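Local structure of protease (Actinomadura keratinilytica, 8C4X) at residues Ala16-Val21 with Arg39-Phe44. The protein is probably a subtilisin-like serine endopeptidase of the S8 family, represented here by its inhibitor I9 propeptide domain. Sequence-based numbering, arbitrary orientation.
Sequences AGQYIV and RTQHRF. Unlike the reference sequence in segment 16-21: Ala16 (reference Thr). Unlike the reference sequence in segment 39-44: His42 (reference Tyr).
Gln18 and Gln41 reach across strand 50-54, which lies between strands 18-23 and 42-44 in the antiparallel part of the sheet of this inhibitor I9 propeptide domain. Being second neighbours, the two segments run nearly parallel and meet through side chains alone; long, amide-ended glutamines suit such a span. At the polar end, Gln41 NE2 donates to Gln18 OE1 at 2.9 Å with an N-H...O angle of 162°. The acceptor lies in the amide plane of Gln41, but the donor sits well above the carbonyl plane of Gln18, off its lone pairs, the two amide planes being 81° apart. Gln18 stretches out, its CG turned away from the backbone N (chi1 -166°), and carries its carboxamide to this meeting point. Lys54 of the intervening strand also bonds to Gln18 OE1, and Asp75 accepts from Gln18 NE2, so both ends of that amide are engaged and its flip is fixed. The apolar contact is looser: branched Ile20 offers CG2 obliquely to the broad ring of Phe44, 4.5 Å from CE2. Opposite Ser52, Gln41 and His42 form a classic beta bulge. Just beside it, Arg43 NH1 makes a salt bridge to Asp30, while NE points almost straight at Thr40 OG1, 2.9 Å away in the guanidinium plane.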
ATOM      1  N   ALA B  16      -9.223  -2.685   8.758  1.00 15.00           N
ATOM      2  CA  ALA B  16      -9.764  -1.477   8.151  1.00 13.24           C
ATOM      3  C   ALA B  16      -8.729  -0.356   8.159  1.00 11.78           C
ATOM      4  O   ALA B  16      -8.060  -0.116   9.170  1.00 15.00           O
ATOM      5  CB  ALA B  16     -11.033  -1.049   8.892  1.00 17.68           C
ATOM      6  N   GLY B  17      -8.581   0.305   7.009  1.00 14.69           N
ATOM      7  CA  GLY B  17      -7.702   1.449   6.870  1.00 14.73           C
ATOM      8  C   GLY B  17      -6.223   1.138   6.796  1.00 13.60           C
ATOM      9  O   GLY B  17      -5.411   2.055   6.945  1.00 13.91           O
ATOM     10  N   GLN B  18      -5.836  -0.128   6.578  1.00 11.46           N
ATOM     11  CA  GLN B  18      -4.433  -0.523   6.588  1.00 14.14           C
ATOM     12  C   GLN B  18      -4.139  -1.304   5.314  1.00 13.59           C
ATOM     13  O   GLN B  18      -4.918  -2.191   4.945  1.00 11.14           O
ATOM     14  CB  GLN B  18      -4.130  -1.363   7.836  1.00 11.96           C
ATOM     15  CG  GLN B  18      -2.672  -1.546   8.142  1.00 14.36           C
ATOM     16  CD  GLN B  18      -2.462  -2.031   9.562  1.00 18.59           C
ATOM     17  OE1 GLN B  18      -2.588  -1.260  10.515  1.00 16.93           O
ATOM     18  NE2 GLN B  18      -2.124  -3.311   9.711  1.00 16.26           N
ATOM     19  N   TYR B  19      -3.017  -0.985   4.652  1.00 11.77           N
ATOM     20  CA  TYR B  19      -2.774  -1.448   3.290  1.00 11.45           C
ATOM     21  C   TYR B  19      -1.325  -1.864   3.091  1.00 12.35           C
ATOM     22  O   TYR B  19      -0.417  -1.394   3.779  1.00 13.05           O
ATOM     23  CB  TYR B  19      -3.134  -0.362   2.249  1.00 11.33           C
ATOM     24  CG  TYR B  19      -4.549   0.101   2.422  1.00 12.51           C
ATOM     25  CD1 TYR B  19      -5.598  -0.571   1.802  1.00 13.29           C
ATOM     26  CD2 TYR B  19      -4.839   1.162   3.262  1.00 12.52           C
ATOM     27  CE1 TYR B  19      -6.915  -0.165   1.988  1.00 15.40           C
ATOM     28  CE2 TYR B  19      -6.147   1.576   3.465  1.00 12.80           C
ATOM     29  CZ  TYR B  19      -7.175   0.911   2.823  1.00 13.88           C
ATOM     30  OH  TYR B  19      -8.468   1.329   3.027  1.00 19.44           O
ATOM     31  N   ILE B  20      -1.137  -2.781   2.144  1.00 11.26           N
ATOM     32  CA  ILE B  20       0.163  -3.123   1.584  1.00 11.08           C
ATOM     33  C   ILE B  20       0.218  -2.541   0.180  1.00 10.61           C
ATOM     34  O   ILE B  20      -0.653  -2.831  -0.645  1.00 12.23           O
ATOM     35  CB  ILE B  20       0.367  -4.645   1.531  1.00 10.04           C
ATOM     36  CG1 ILE B  20       0.370  -5.246   2.936  1.00 11.34           C
ATOM     37  CG2 ILE B  20       1.646  -5.002   0.788  1.00 11.25           C
ATOM     38  CD1 ILE B  20       0.150  -6.741   2.926  1.00 13.06           C
ATOM     39  N   VAL B  21       1.262  -1.764  -0.105  1.00 10.36           N
ATOM     40  CA  VAL B  21       1.408  -1.074  -1.383  1.00 10.28           C
ATOM     41  C   VAL B  21       2.697  -1.545  -2.043  1.00 10.29           C
ATOM     42  O   VAL B  21       3.748  -1.585  -1.392  1.00 12.58           O
ATOM     43  CB  VAL B  21       1.432   0.452  -1.184  1.00 11.98           C
ATOM     44  CG1 VAL B  21       1.590   1.165  -2.534  1.00 14.12           C
ATOM     45  CG2 VAL B  21       0.175   0.915  -0.460  1.00 13.59           C
ATOM     46  N   ARG B  39       3.210   8.004   6.472  1.00 20.70           N
ATOM     47  CA  ARG B  39       3.946   7.388   7.566  1.00 19.15           C
ATOM     48  C   ARG B  39       3.766   5.878   7.460  1.00 19.27           C
ATOM     49  O   ARG B  39       2.639   5.377   7.533  1.00 19.90           O
ATOM     50  CB  ARG B  39       3.454   7.910   8.916  1.00 22.98           C
ATOM     51  CG  ARG B  39       4.063   7.222  10.121  1.00 32.59           C
ATOM     52  CD  ARG B  39       3.528   7.811  11.419  1.00 40.44           C
ATOM     53  NE  ARG B  39       4.271   7.341  12.583  1.00 53.77           N
ATOM     54  N   THR B  40       4.866   5.159   7.273  1.00 16.50           N
ATOM     55  CA  THR B  40       4.792   3.723   7.058  1.00 14.80           C
ATOM     56  C   THR B  40       4.841   2.968   8.379  1.00 16.47           C
ATOM     57  O   THR B  40       5.368   3.450   9.387  1.00 17.63           O
ATOM     58  CB  THR B  40       5.939   3.240   6.159  1.00 13.06           C
ATOM     59  OG1 THR B  40       7.193   3.595   6.761  1.00 14.07           O
ATOM     60  CG2 THR B  40       5.824   3.851   4.768  1.00 17.48           C
ATOM     61  N   GLN B  41       4.261   1.772   8.362  1.00 13.82           N
ATOM     62  CA  GLN B  41       4.451   0.786   9.417  1.00 12.29           C
ATOM     63  C   GLN B  41       5.642  -0.120   9.138  1.00 13.45           C
ATOM     64  O   GLN B  41       6.408  -0.433  10.053  1.00 15.46           O
ATOM     65  CB  GLN B  41       3.184  -0.052   9.587  1.00 13.81           C
ATOM     66  CG  GLN B  41       2.020   0.767  10.112  1.00 13.31           C
ATOM     67  CD  GLN B  41       0.690   0.046  10.028  1.00 21.05           C
ATOM     68  OE1 GLN B  41       0.438  -0.718   9.092  1.00 22.81           O
ATOM     69  NE2 GLN B  41      -0.174   0.289  11.010  1.00 17.98           N
ATOM     70  N   HIS B  42       5.799  -0.558   7.884  1.00 10.85           N
ATOM     71  CA  HIS B  42       6.945  -1.341   7.439  1.00 12.57           C
ATOM     72  C   HIS B  42       7.306  -0.918   6.028  1.00 10.45           C
ATOM     73  O   HIS B  42       6.441  -0.519   5.253  1.00 11.62           O
ATOM     74  CB  HIS B  42       6.666  -2.851   7.409  1.00 12.13           C
ATOM     75  CG  HIS B  42       6.346  -3.434   8.744  1.00 10.36           C
ATOM     76  ND1 HIS B  42       7.306  -3.637   9.712  1.00 13.72           N
ATOM     77  CD2 HIS B  42       5.179  -3.883   9.261  1.00 12.35           C
ATOM     78  CE1 HIS B  42       6.736  -4.174  10.778  1.00 12.91           C
ATOM     79  NE2 HIS B  42       5.451  -4.347  10.524  1.00 14.14           N
ATOM     80  N   ARG B  43       8.577  -1.055   5.681  1.00 13.69           N
ATOM     81  CA  ARG B  43       9.034  -0.848   4.315  1.00 11.87           C
ATOM     82  C   ARG B  43       9.777  -2.087   3.841  1.00 10.18           C
ATOM     83  O   ARG B  43      10.534  -2.696   4.608  1.00 14.40           O
ATOM     84  CB  ARG B  43       9.941   0.377   4.231  1.00 13.02           C
ATOM     85  CG  ARG B  43       9.228   1.651   4.646  1.00 12.97           C
ATOM     86  CD  ARG B  43      10.158   2.869   4.566  1.00 15.32           C
ATOM     87  NE  ARG B  43       9.505   4.034   5.152  1.00 16.62           N
ATOM     88  CZ  ARG B  43       9.880   5.293   4.967  1.00 20.37           C
ATOM     89  NH1 ARG B  43      10.908   5.604   4.190  1.00 18.17           N
ATOM     90  NH2 ARG B  43       9.201   6.266   5.566  1.00 16.42           N
ATOM     91  N   PHE B  44       9.578  -2.435   2.573  1.00 10.95           N
ATOM     92  CA  PHE B  44      10.136  -3.641   1.985  1.00 13.44           C
ATOM     93  C   PHE B  44      10.958  -3.270   0.764  1.00 14.74           C
ATOM     94  O   PHE B  44      10.532  -2.451  -0.058  1.00 14.77           O
ATOM     95  CB  PHE B  44       9.036  -4.634   1.566  1.00 12.51           C
ATOM     96  CG  PHE B  44       7.884  -4.724   2.537  1.00 11.55           C
ATOM     97  CD1 PHE B  44       8.104  -5.086   3.856  1.00 11.03           C
ATOM     98  CD2 PHE B  44       6.582  -4.436   2.126  1.00 13.43           C
ATOM     99  CE1 PHE B  44       7.057  -5.167   4.761  1.00 11.36           C
ATOM    100  CE2 PHE B  44       5.518  -4.526   3.025  1.00 13.85           C
ATOM    101  CZ  PHE B  44       5.761  -4.892   4.349  1.00 11.01           C
TER